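PDB 5EWQ: amidase from Bacillus anthracis, which probably hydrolyses the carbon-nitrogen bond of amides to a carboxylate and ammonia, as an enzyme of the amidase signature family. Local coordinates for residues Gly444-Asn452 with Pro479-Lys487; Gln429-Leu440 with Leu457-Pro465. All coordinates share one frame; numbering follows the deposited sequence.

Interaction 1 (Gly444-Asn452 with Pro479-Lys487)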
ATOM      1  N   GLY A 444      12.761  21.887 -15.487  1.00 91.98           N
ATOM      2  CA  GLY A 444      13.877  21.353 -14.725  1.00 91.43           C
ATOM      3  C   GLY A 444      13.603  21.051 -13.264  1.00 89.10           C
ATOM      4  O   GLY A 444      14.529  21.002 -12.453  1.00 88.86           O
ATOM      5  N   LEU A 445      12.336  20.844 -12.922  1.00 90.88           N
ATOM      6  CA  LEU A 445      11.967  20.502 -11.552  1.00 82.83           C
ATOM      7  C   LEU A 445      12.254  19.032 -11.275  1.00 78.26           C
ATOM      8  O   LEU A 445      11.922  18.163 -12.080  1.00 80.10           O
ATOM      9  CB  LEU A 445      10.492  20.811 -11.290  1.00 78.28           C
ATOM     10  CG  LEU A 445      10.102  22.225 -10.846  1.00 81.35           C
ATOM     11  CD1 LEU A 445      10.644  23.295 -11.780  1.00 83.66           C
ATOM     12  CD2 LEU A 445       8.593  22.329 -10.751  1.00 77.18           C
ATOM     13  N   ASP A 446      12.872  18.756 -10.132  1.00 76.95           N
ATOM     14  CA  ASP A 446      13.242  17.391  -9.777  1.00 87.08           C
ATOM     15  C   ASP A 446      12.043  16.576  -9.300  1.00 79.55           C
ATOM     16  O   ASP A 446      11.957  15.376  -9.567  1.00 78.65           O
ATOM     17  CB  ASP A 446      14.332  17.400  -8.703  1.00 83.64           C
ATOM     18  CG  ASP A 446      15.674  17.856  -9.244  1.00 87.96           C
ATOM     19  OD1 ASP A 446      16.066  17.387 -10.333  1.00 89.42           O
ATOM     20  OD2 ASP A 446      16.331  18.688  -8.585  1.00 87.37           O
ATOM     21  N   ALA A 447      11.120  17.228  -8.600  1.00 75.92           N
ATOM     22  CA  ALA A 447       9.941  16.544  -8.077  1.00 76.24           C
ATOM     23  C   ALA A 447       8.805  17.512  -7.767  1.00 73.67           C
ATOM     24  O   ALA A 447       9.013  18.720  -7.665  1.00 66.89           O
ATOM     25  CB  ALA A 447      10.304  15.748  -6.831  1.00 76.41           C
ATOM     26  N   LEU A 448       7.602  16.966  -7.620  1.00 74.61           N
ATOM     27  CA  LEU A 448       6.423  17.749  -7.266  1.00 72.01           C
ATOM     28  C   LEU A 448       5.797  17.210  -5.984  1.00 65.52           C
ATOM     29  O   LEU A 448       5.564  16.009  -5.860  1.00 72.08           O
ATOM     30  CB  LEU A 448       5.398  17.727  -8.403  1.00 66.54           C
ATOM     31  CG  LEU A 448       5.345  18.918  -9.362  1.00 70.00           C
ATOM     32  CD1 LEU A 448       6.723  19.265  -9.896  1.00 68.17           C
ATOM     33  CD2 LEU A 448       4.390  18.625 -10.510  1.00 65.52           C
ATOM     34  N   VAL A 449       5.522  18.097  -5.032  1.00 57.87           N
ATOM     35  CA  VAL A 449       4.946  17.683  -3.757  1.00 58.51           C
ATOM     36  C   VAL A 449       3.489  18.134  -3.634  1.00 59.59           C
ATOM     37  O   VAL A 449       3.118  19.216  -4.091  1.00 64.31           O
ATOM     38  CB  VAL A 449       5.773  18.226  -2.563  1.00 55.68           C
ATOM     39  CG1 VAL A 449       5.714  19.747  -2.504  1.00 59.17           C
ATOM     40  CG2 VAL A 449       5.301  17.612  -1.251  1.00 52.79           C
HETATM   41  N   MSE A 450       2.661  17.285  -3.032  1.00 53.29           N
HETATM   42  CA  MSE A 450       1.245  17.583  -2.860  1.00 50.42           C
HETATM   43  C   MSE A 450       0.796  17.283  -1.435  1.00 48.18           C
HETATM   44  O   MSE A 450       1.505  16.618  -0.679  1.00 47.09           O
HETATM   45  CB  MSE A 450       0.402  16.776  -3.848  1.00 49.64           C
HETATM   46  CG  MSE A 450       0.009  15.401  -3.330  1.00 46.78           C
HETATM   47 SE   MSE A 450      -0.846  14.276  -4.670  0.77 63.51          SE
HETATM   48  CE  MSE A 450       0.753  13.684  -5.607  1.00 54.22           C
ATOM     49  N   ILE A 451      -0.383  17.777  -1.072  1.00 47.75           N
ATOM     50  CA  ILE A 451      -0.987  17.446   0.212  1.00 45.75           C
ATOM     51  C   ILE A 451      -2.006  16.325   0.031  1.00 56.05           C
ATOM     52  O   ILE A 451      -2.959  16.466  -0.735  1.00 57.53           O
ATOM     53  CB  ILE A 451      -1.672  18.664   0.856  1.00 46.71           C
ATOM     54  CG1 ILE A 451      -0.641  19.749   1.173  1.00 48.80           C
ATOM     55  CG2 ILE A 451      -2.412  18.254   2.118  1.00 44.78           C
ATOM     56  CD1 ILE A 451      -1.222  20.953   1.880  1.00 50.31           C
ATOM     57  N   ASN A 452      -1.792  15.218   0.739  1.00 47.34           N
ATOM     58  CA  ASN A 452      -2.639  14.032   0.629  1.00 39.62           C
ATOM     59  C   ASN A 452      -2.751  13.531  -0.810  1.00 44.04           C
ATOM     60  O   ASN A 452      -1.742  13.348  -1.488  1.00 40.98           O
ATOM     61  CB  ASN A 452      -4.032  14.311   1.200  1.00 38.94           C
ATOM     62  CG  ASN A 452      -3.998  14.647   2.679  1.00 53.05           C
ATOM     63  OD1 ASN A 452      -3.082  14.246   3.397  1.00 51.32           O
ATOM     64  ND2 ASN A 452      -5.000  15.385   3.141  1.00 58.24           N
ATOM     65  N   PRO A 479      -4.087  12.915  10.588  1.00 34.90           N
ATOM     66  CA  PRO A 479      -2.831  12.788   9.840  1.00 43.91           C
ATOM     67  C   PRO A 479      -2.876  13.438   8.458  1.00 35.43           C
ATOM     68  O   PRO A 479      -3.844  13.275   7.718  1.00 34.87           O
ATOM     69  CB  PRO A 479      -2.653  11.271   9.716  1.00 32.97           C
ATOM     70  CG  PRO A 479      -3.409  10.710  10.869  1.00 32.04           C
ATOM     71  CD  PRO A 479      -4.599  11.605  11.024  1.00 32.51           C
ATOM     72  N   VAL A 480      -1.822  14.178   8.129  1.00 36.97           N
ATOM     73  CA  VAL A 480      -1.677  14.779   6.811  1.00 42.58           C
ATOM     74  C   VAL A 480      -0.308  14.431   6.240  1.00 53.70           C
ATOM     75  O   VAL A 480       0.716  14.667   6.880  1.00 58.39           O
ATOM     76  CB  VAL A 480      -1.841  16.311   6.857  1.00 42.00           C
ATOM     77  CG1 VAL A 480      -1.417  16.935   5.535  1.00 41.58           C
ATOM     78  CG2 VAL A 480      -3.278  16.682   7.195  1.00 39.76           C
ATOM     79  N   GLY A 481      -0.293  13.861   5.041  1.00 50.75           N
ATOM     80  CA  GLY A 481       0.951  13.453   4.418  1.00 43.52           C
ATOM     81  C   GLY A 481       1.339  14.313   3.232  1.00 49.72           C
ATOM     82  O   GLY A 481       0.502  14.991   2.636  1.00 42.30           O
ATOM     83  N   ALA A 482       2.624  14.287   2.896  1.00 57.02           N
ATOM     84  CA  ALA A 482       3.129  14.984   1.722  1.00 49.42           C
ATOM     85  C   ALA A 482       3.561  13.973   0.669  1.00 45.48           C
ATOM     86  O   ALA A 482       4.541  13.252   0.856  1.00 53.51           O
ATOM     87  CB  ALA A 482       4.283  15.897   2.096  1.00 46.64           C
ATOM     88  N   VAL A 483       2.824  13.919  -0.435  1.00 51.15           N
ATOM     89  CA  VAL A 483       3.107  12.954  -1.491  1.00 46.49           C
ATOM     90  C   VAL A 483       3.922  13.583  -2.615  1.00 47.22           C
ATOM     91  O   VAL A 483       3.519  14.587  -3.203  1.00 56.20           O
ATOM     92  CB  VAL A 483       1.812  12.362  -2.073  1.00 48.77           C
ATOM     93  CG1 VAL A 483       2.136  11.335  -3.146  1.00 47.00           C
ATOM     94  CG2 VAL A 483       0.976  11.739  -0.969  1.00 42.28           C
ATOM     95  N   PHE A 484       5.070  12.981  -2.910  1.00 53.64           N
ATOM     96  CA  PHE A 484       5.984  13.510  -3.916  1.00 53.91           C
ATOM     97  C   PHE A 484       5.817  12.820  -5.267  1.00 53.29           C
ATOM     98  O   PHE A 484       5.749  11.594  -5.342  1.00 55.42           O
ATOM     99  CB  PHE A 484       7.434  13.370  -3.445  1.00 52.01           C
ATOM    100  CG  PHE A 484       7.763  14.200  -2.238  1.00 52.25           C
ATOM    101  CD1 PHE A 484       7.510  13.724  -0.962  1.00 50.13           C
ATOM    102  CD2 PHE A 484       8.335  15.454  -2.377  1.00 56.12           C
ATOM    103  CE1 PHE A 484       7.813  14.485   0.151  1.00 50.56           C
ATOM    104  CE2 PHE A 484       8.641  16.220  -1.269  1.00 55.16           C
ATOM    105  CZ  PHE A 484       8.380  15.734  -0.002  1.00 53.06           C
ATOM    106  N   VAL A 485       5.754  13.614  -6.331  1.00 61.39           N
ATOM    107  CA  VAL A 485       5.715  13.078  -7.687  1.00 55.17           C
ATOM    108  C   VAL A 485       7.094  13.153  -8.329  1.00 62.40           C
ATOM    109  O   VAL A 485       7.636  14.240  -8.531  1.00 72.66           O
ATOM    110  CB  VAL A 485       4.708  13.830  -8.578  1.00 55.76           C
ATOM    111  CG1 VAL A 485       4.846  13.387 -10.026  1.00 57.58           C
ATOM    112  CG2 VAL A 485       3.295  13.606  -8.083  1.00 53.21           C
ATOM    113  N   GLY A 486       7.659  11.994  -8.647  1.00 62.67           N
ATOM    114  CA  GLY A 486       8.963  11.936  -9.279  1.00 68.66           C
ATOM    115  C   GLY A 486       8.859  11.764 -10.781  1.00 62.12           C
ATOM    116  O   GLY A 486       7.768  11.574 -11.317  1.00 61.19           O
ATOM    117  N   LYS A 487       9.998  11.836 -11.462  1.00 70.82           N
ATOM    118  CA  LYS A 487      10.032  11.656 -12.907  1.00 69.06           C
ATOM    119  C   LYS A 487      10.049  10.172 -13.264  1.00 69.07           C
ATOM    120  O   LYS A 487      10.331   9.328 -12.413  1.00 69.67           O
ATOM    121  CB  LYS A 487      11.245  12.372 -13.507  1.00 81.97           C
ATOM    122  CG  LYS A 487      12.552  12.104 -12.781  1.00 80.61           C
ATOM    123  CD  LYS A 487      13.371  13.380 -12.643  1.00 79.07           C
ATOM    124  CE  LYS A 487      13.606  14.042 -13.990  1.00 86.70           C
ATOM    125  NZ  LYS A 487      14.356  15.322 -13.856  1.00 81.53           N
TER
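Met450, a selenomethionine, Val483 and Val485 form the apolar centre of this antiparallel pairing of strands 447-451 and 479-485, neighbours in the mixed central sheet of the amidase signature fold. The Met450 chain lies alongside Val483, then bends at its last torsion (chi3 80°), which carries CE to 3.7 Å from Val483 CG1 and 3.5 Å from Val485 CG2. Leu448 continues this face, its CB set beside that of Val485. On the opposite face Val449 and Phe484 stand side by side. With Val449 CG1 between the backbone N and the carbonyl carbon (chi1 65°), CG2 is left anti to N and sits over the phenyl ring, 3.8 Å from the Phe484 ring centroid, displaced toward the rim in a CH-pi contact; the same methyl also touches Ala482 CB. Tyr501 of helix 491-503 meets the Phe484 ring edge-to-face, so that helix covers this side. Farther along, Ile451 CG2 rests against Val480 CG1.

Between the two faces runs the backbone ladder, with Leu448-Val485 and Met450-Val483 as hydrogen-bonded pairs and Val449-Phe484 and Ile451-Ala482 as non-hydrogen-bonded ones. Leu448 N reaches a lone pair of Val485 O in the carbonyl plane at 2.9 Å, whereas the donors of the Met450-Val483 pair are tilted out of the carbonyl planes. At one polar end Lys487 NZ lies 4.4 Å from Asp446 OD1, a loose attraction beyond salt-bridge range; Asp446 OD2 is taken by the backbone N of Lys314. At the other end Asn452 grips Gly481 twice: Asn452 N gives a nearly straight bond to Gly481 O (3.0 Å), and Asn452 OD1 receives Gly481 N at 3.3 Å, almost head-on to the side-chain carbonyl.

Interaction 2 (Gln429-Leu440 with Leu457-Pro465)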
ATOM      1  N   GLN A 429      -3.001   9.332 -21.467  1.00 72.79           N
ATOM      2  CA  GLN A 429      -1.584   9.176 -21.160  1.00 80.96           C
ATOM      3  C   GLN A 429      -0.752  10.314 -21.738  1.00 83.07           C
ATOM      4  O   GLN A 429       0.148  10.830 -21.078  1.00 81.63           O
ATOM      5  CB  GLN A 429      -1.061   7.835 -21.683  1.00 87.45           C
ATOM      6  CG  GLN A 429      -1.593   6.620 -20.940  1.00 93.73           C
ATOM      7  CD  GLN A 429      -0.903   5.336 -21.357  1.00 96.49           C
ATOM      8  OE1 GLN A 429       0.149   5.362 -21.996  1.00 97.35           O
ATOM      9  NE2 GLN A 429      -1.493   4.203 -20.998  1.00 96.61           N
ATOM     10  N   GLU A 430      -1.060  10.705 -22.971  1.00 84.68           N
ATOM     11  CA  GLU A 430      -0.317  11.764 -23.646  1.00 81.62           C
ATOM     12  C   GLU A 430      -0.560  13.127 -23.005  1.00 81.02           C
ATOM     13  O   GLU A 430       0.315  13.992 -23.023  1.00 91.36           O
ATOM     14  CB  GLU A 430      -0.685  11.808 -25.131  1.00 86.35           C
ATOM     15  CG  GLU A 430      -0.180  10.615 -25.926  1.00 95.32           C
ATOM     16  CD  GLU A 430      -0.591  10.667 -27.384  1.00108.27           C
ATOM     17  OE1 GLU A 430      -1.638  11.278 -27.688  1.00111.37           O
ATOM     18  OE2 GLU A 430       0.135  10.099 -28.228  1.00109.05           O
ATOM     19  N   ASN A 431      -1.747  13.313 -22.436  1.00 79.60           N
ATOM     20  CA  ASN A 431      -2.077  14.561 -21.753  1.00 87.05           C
ATOM     21  C   ASN A 431      -1.370  14.682 -20.408  1.00 81.54           C
ATOM     22  O   ASN A 431      -0.748  15.703 -20.112  1.00 76.40           O
ATOM     23  CB  ASN A 431      -3.590  14.679 -21.555  1.00 88.51           C
ATOM     24  CG  ASN A 431      -4.329  14.956 -22.848  1.00 93.20           C
ATOM     25  OD1 ASN A 431      -3.788  14.771 -23.937  1.00102.35           O
ATOM     26  ND2 ASN A 431      -5.575  15.399 -22.734  1.00 92.56           N
ATOM     27  N   ALA A 432      -1.469  13.630 -19.600  1.00 78.84           N
ATOM     28  CA  ALA A 432      -0.881  13.623 -18.266  1.00 80.85           C
ATOM     29  C   ALA A 432       0.643  13.676 -18.321  1.00 82.63           C
ATOM     30  O   ALA A 432       1.277  14.379 -17.533  1.00 85.22           O
ATOM     31  CB  ALA A 432      -1.339  12.396 -17.495  1.00 78.44           C
ATOM     32  N   LYS A 433       1.224  12.929 -19.254  1.00 80.85           N
ATOM     33  CA  LYS A 433       2.675  12.870 -19.395  1.00 76.08           C
ATOM     34  C   LYS A 433       3.235  14.219 -19.837  1.00 77.88           C
ATOM     35  O   LYS A 433       4.305  14.631 -19.392  1.00 82.93           O
ATOM     36  CB  LYS A 433       3.071  11.776 -20.390  1.00 76.20           C
ATOM     37  CG  LYS A 433       4.549  11.425 -20.388  1.00 91.63           C
ATOM     38  CD  LYS A 433       4.826  10.236 -21.295  1.00104.91           C
ATOM     39  CE  LYS A 433       6.292   9.836 -21.258  1.00114.44           C
ATOM     40  NZ  LYS A 433       6.567   8.665 -22.136  1.00117.88           N
ATOM     41  N   LYS A 434       2.503  14.903 -20.709  1.00 80.40           N
ATOM     42  CA  LYS A 434       2.910  16.221 -21.182  1.00 82.85           C
ATOM     43  C   LYS A 434       2.725  17.270 -20.092  1.00 84.03           C
ATOM     44  O   LYS A 434       3.537  18.184 -19.951  1.00 87.64           O
ATOM     45  CB  LYS A 434       2.120  16.615 -22.432  1.00 86.01           C
ATOM     46  N   GLU A 435       1.650  17.130 -19.321  1.00 78.59           N
ATOM     47  CA  GLU A 435       1.358  18.054 -18.232  1.00 81.52           C
ATOM     48  C   GLU A 435       2.421  17.972 -17.140  1.00 78.36           C
ATOM     49  O   GLU A 435       2.825  18.987 -16.575  1.00 76.40           O
ATOM     50  CB  GLU A 435      -0.024  17.767 -17.642  1.00 77.53           C
ATOM     51  CG  GLU A 435      -0.415  18.679 -16.489  1.00 73.17           C
ATOM     52  CD  GLU A 435      -0.553  20.130 -16.910  1.00 92.10           C
ATOM     53  OE1 GLU A 435      -1.671  20.535 -17.290  1.00 95.85           O
ATOM     54  OE2 GLU A 435       0.455  20.866 -16.857  1.00 92.56           O
ATOM     55  N   LEU A 436       2.870  16.754 -16.853  1.00 82.01           N
ATOM     56  CA  LEU A 436       3.891  16.533 -15.835  1.00 79.64           C
ATOM     57  C   LEU A 436       5.259  17.015 -16.307  1.00 94.72           C
ATOM     58  O   LEU A 436       5.947  17.744 -15.595  1.00109.74           O
ATOM     59  CB  LEU A 436       3.956  15.052 -15.455  1.00 68.89           C
ATOM     60  CG  LEU A 436       3.160  14.621 -14.219  1.00 74.30           C
ATOM     61  CD1 LEU A 436       1.724  15.111 -14.289  1.00 74.66           C
ATOM     62  CD2 LEU A 436       3.201  13.109 -14.061  1.00 66.01           C
ATOM     63  N   ASN A 437       5.642  16.611 -17.515  1.00 86.45           N
ATOM     64  CA  ASN A 437       6.930  16.999 -18.084  1.00 83.77           C
ATOM     65  C   ASN A 437       7.046  18.503 -18.298  1.00 84.10           C
ATOM     66  O   ASN A 437       8.151  19.038 -18.404  1.00 88.20           O
ATOM     67  CB  ASN A 437       7.169  16.271 -19.406  1.00 86.23           C
ATOM     68  CG  ASN A 437       7.372  14.782 -19.223  1.00 88.17           C
ATOM     69  OD1 ASN A 437       7.919  14.338 -18.213  1.00 82.70           O
ATOM     70  ND2 ASN A 437       6.929  14.000 -20.200  1.00 87.55           N
ATOM     71  N   LYS A 438       5.902  19.177 -18.365  1.00 83.99           N
ATOM     72  CA  LYS A 438       5.863  20.628 -18.512  1.00 91.27           C
ATOM     73  C   LYS A 438       6.575  21.311 -17.349  1.00 94.07           C
ATOM     74  O   LYS A 438       7.185  22.368 -17.514  1.00105.22           O
ATOM     75  CB  LYS A 438       4.413  21.115 -18.604  1.00 87.72           C
ATOM     76  CG  LYS A 438       4.262  22.623 -18.720  1.00 89.25           C
ATOM     77  CD  LYS A 438       2.800  23.037 -18.687  1.00 88.62           C
ATOM     78  CE  LYS A 438       2.654  24.549 -18.732  1.00 93.22           C
ATOM     79  NZ  LYS A 438       1.226  24.970 -18.665  1.00 91.21           N
ATOM     80  N   TYR A 439       6.503  20.695 -16.175  1.00 82.34           N
ATOM     81  CA  TYR A 439       7.147  21.238 -14.987  1.00 87.27           C
ATOM     82  C   TYR A 439       8.391  20.438 -14.611  1.00 90.19           C
ATOM     83  O   TYR A 439       9.413  21.011 -14.238  1.00 97.30           O
ATOM     84  CB  TYR A 439       6.164  21.267 -13.815  1.00 78.01           C
ATOM     85  CG  TYR A 439       4.884  22.014 -14.115  1.00 78.54           C
ATOM     86  CD1 TYR A 439       4.852  23.402 -14.125  1.00 81.73           C
ATOM     87  CD2 TYR A 439       3.705  21.330 -14.389  1.00 76.68           C
ATOM     88  CE1 TYR A 439       3.685  24.089 -14.401  1.00 81.84           C
ATOM     89  CE2 TYR A 439       2.534  22.008 -14.665  1.00 77.43           C
ATOM     90  CZ  TYR A 439       2.529  23.387 -14.670  1.00 80.04           C
ATOM     91  OH  TYR A 439       1.364  24.066 -14.943  1.00 81.03           O
ATOM     92  N   LEU A 440       8.300  19.116 -14.719  1.00 79.97           N
ATOM     93  CA  LEU A 440       9.395  18.235 -14.318  1.00 78.25           C
ATOM     94  C   LEU A 440      10.598  18.323 -15.255  1.00 85.03           C
ATOM     95  O   LEU A 440      11.700  18.669 -14.830  1.00 95.95           O
ATOM     96  CB  LEU A 440       8.911  16.784 -14.237  1.00 75.92           C
ATOM     97  CG  LEU A 440       8.282  16.314 -12.921  1.00 71.05           C
ATOM     98  CD1 LEU A 440       6.928  16.958 -12.682  1.00 72.13           C
ATOM     99  CD2 LEU A 440       8.164  14.798 -12.897  1.00 68.70           C
ATOM    100  N   LEU A 457      -4.406  11.874 -10.083  1.00 48.46           N
ATOM    101  CA  LEU A 457      -4.972  11.482 -11.373  1.00 54.77           C
ATOM    102  C   LEU A 457      -3.952  11.486 -12.509  1.00 56.11           C
ATOM    103  O   LEU A 457      -3.895  10.549 -13.304  1.00 53.80           O
ATOM    104  CB  LEU A 457      -6.139  12.404 -11.735  1.00 51.39           C
ATOM    105  CG  LEU A 457      -6.765  12.202 -13.117  1.00 53.44           C
ATOM    106  CD1 LEU A 457      -7.284  10.783 -13.270  1.00 59.33           C
ATOM    107  CD2 LEU A 457      -7.876  13.213 -13.360  1.00 55.21           C
ATOM    108  N   LEU A 458      -3.142  12.538 -12.576  1.00 61.00           N
ATOM    109  CA  LEU A 458      -2.194  12.700 -13.672  1.00 64.29           C
ATOM    110  C   LEU A 458      -1.000  11.758 -13.556  1.00 70.98           C
ATOM    111  O   LEU A 458      -0.621  11.102 -14.526  1.00 77.21           O
ATOM    112  CB  LEU A 458      -1.709  14.149 -13.739  1.00 66.62           C
ATOM    113  CG  LEU A 458      -2.803  15.210 -13.864  1.00 74.75           C
ATOM    114  CD1 LEU A 458      -2.196  16.596 -14.002  1.00 78.18           C
ATOM    115  CD2 LEU A 458      -3.716  14.905 -15.038  1.00 83.65           C
ATOM    116  N   SER A 459      -0.408  11.694 -12.367  1.00 54.35           N
ATOM    117  CA  SER A 459       0.791  10.890 -12.150  1.00 59.61           C
ATOM    118  C   SER A 459       0.514   9.392 -12.254  1.00 66.47           C
ATOM    119  O   SER A 459       1.405   8.611 -12.590  1.00 72.34           O
ATOM    120  CB  SER A 459       1.408  11.215 -10.787  1.00 63.46           C
ATOM    121  OG  SER A 459       0.477  11.006  -9.739  1.00 59.11           O
ATOM    122  N   ALA A 460      -0.721   8.995 -11.964  1.00 50.06           N
ATOM    123  CA  ALA A 460      -1.104   7.588 -12.026  1.00 48.28           C
ATOM    124  C   ALA A 460      -1.269   7.128 -13.471  1.00 62.30           C
ATOM    125  O   ALA A 460      -0.809   6.048 -13.844  1.00 63.15           O
ATOM    126  CB  ALA A 460      -2.388   7.353 -11.245  1.00 45.84           C
ATOM    127  N   VAL A 461      -1.925   7.953 -14.279  1.00 62.20           N
ATOM    128  CA  VAL A 461      -2.154   7.635 -15.685  1.00 69.12           C
ATOM    129  C   VAL A 461      -0.852   7.693 -16.480  1.00 67.82           C
ATOM    130  O   VAL A 461      -0.581   6.828 -17.314  1.00 71.58           O
ATOM    131  CB  VAL A 461      -3.184   8.596 -16.316  1.00 66.32           C
ATOM    132  CG1 VAL A 461      -3.292   8.364 -17.815  1.00 65.71           C
ATOM    133  CG2 VAL A 461      -4.540   8.427 -15.648  1.00 58.11           C
ATOM    134  N   ALA A 462      -0.044   8.712 -16.206  1.00 64.61           N
ATOM    135  CA  ALA A 462       1.219   8.901 -16.910  1.00 61.07           C
ATOM    136  C   ALA A 462       2.250   7.846 -16.515  1.00 62.69           C
ATOM    137  O   ALA A 462       3.235   7.634 -17.221  1.00 74.26           O
ATOM    138  CB  ALA A 462       1.761  10.296 -16.648  1.00 62.73           C
ATOM    139  N   GLY A 463       2.019   7.187 -15.384  1.00 58.99           N
ATOM    140  CA  GLY A 463       2.897   6.124 -14.930  1.00 57.02           C
ATOM    141  C   GLY A 463       4.069   6.620 -14.106  1.00 69.06           C
ATOM    142  O   GLY A 463       4.995   5.864 -13.811  1.00 67.67           O
ATOM    143  N   TYR A 464       4.031   7.894 -13.734  1.00 71.82           N
ATOM    144  CA  TYR A 464       5.091   8.493 -12.931  1.00 71.92           C
ATOM    145  C   TYR A 464       5.002   8.036 -11.478  1.00 65.01           C
ATOM    146  O   TYR A 464       3.905   7.841 -10.952  1.00 72.70           O
ATOM    147  CB  TYR A 464       5.026  10.020 -13.016  1.00 76.88           C
ATOM    148  CG  TYR A 464       5.626  10.582 -14.286  1.00 86.22           C
ATOM    149  CD1 TYR A 464       5.067  10.302 -15.524  1.00 84.39           C
ATOM    150  CD2 TYR A 464       6.747  11.398 -14.245  1.00 93.63           C
ATOM    151  CE1 TYR A 464       5.611  10.813 -16.687  1.00 89.67           C
ATOM    152  CE2 TYR A 464       7.299  11.915 -15.400  1.00 95.95           C
ATOM    153  CZ  TYR A 464       6.726  11.620 -16.618  1.00 92.84           C
ATOM    154  OH  TYR A 464       7.272  12.131 -17.772  1.00 93.99           O
ATOM    155  N   PRO A 465       6.161   7.857 -10.827  1.00 67.27           N
ATOM    156  CA  PRO A 465       6.211   7.362  -9.447  1.00 51.49           C
ATOM    157  C   PRO A 465       5.708   8.374  -8.418  1.00 53.40           C
ATOM    158  O   PRO A 465       5.823   9.582  -8.625  1.00 60.25           O
ATOM    159  CB  PRO A 465       7.699   7.072  -9.236  1.00 53.00           C
ATOM    160  CG  PRO A 465       8.392   7.998 -10.168  1.00 58.01           C
ATOM    161  CD  PRO A 465       7.509   8.078 -11.379  1.00 62.82           C
TER
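Helices 429-437 and 457-462 meet at a steep angle, 116° between their N-to-C directions, with axes 8.1 Å apart. An alanine on each helix, Ala432 and Ala462, is consistent with the close approach: the CA atoms of Ala432 and Leu458, like those of Lys433 and Ala462, lie 4.9 Å apart. Past Ala462 the second helix stops at Gly463, whose positive phi suits glycine, and the chain turns so that Tyr464 faces back over the first helix.

Ala432 CB fits among Leu458, Val461 and Ala462, lying 3.8 Å from Ala462 CB. One turn on, Leu436 splits its branches between two neighbours: CD1 packs on Leu458 CB at 3.6 Å, while CD2 lies over one face of the Tyr464 ring, 3.9 Å from its centroid, in a CH-pi contact. Leu440 CD2 adds a further contact with Tyr464 at CE2. The CG of Lys433 meets the ring at its edge, near the hydroxyl. There the Tyr464 hydroxyl is modelled as donating to Asn437 OD1, but the atoms are too close for the detail of this bond to be trusted; the amide is turned 60° from the ring plane. At the flank the Gln429 side chain runs obliquely over Val461, CG 4.0 Å from Val461 CG1, and Glu435 CG touches Leu458 CD1.

The packing belongs to a beta-alpha-beta connection: helix 457-462 links strands 447-451 and 466-473, parallel to each other with antiparallel strand 479-485 between them, and lies against the end of helix 418-437, which leads into the first of these strands.

The centres of interactions 1 and 2 lie about 13 Å apart on the same side of the chain's centre, and their segments alternate along the chain: helix 418-437, strand 447-451, helix 457-462, then strand 479-485 after the intervening strand 466-473. Interaction 1 is a strand pair within the central sheet; interaction 2 joins two helices beside it, on the Leu448 side, whereas helix 491-503 lies across the other face. The two contacts touch directly. Probable backbone hydrogen bonds run from Gly486 N to Pro465 O and from Leu445 N to Tyr439 O, so the helical layer on the Leu448 side is joined to the central sheet by backbone bonds as well as by side-chain packing.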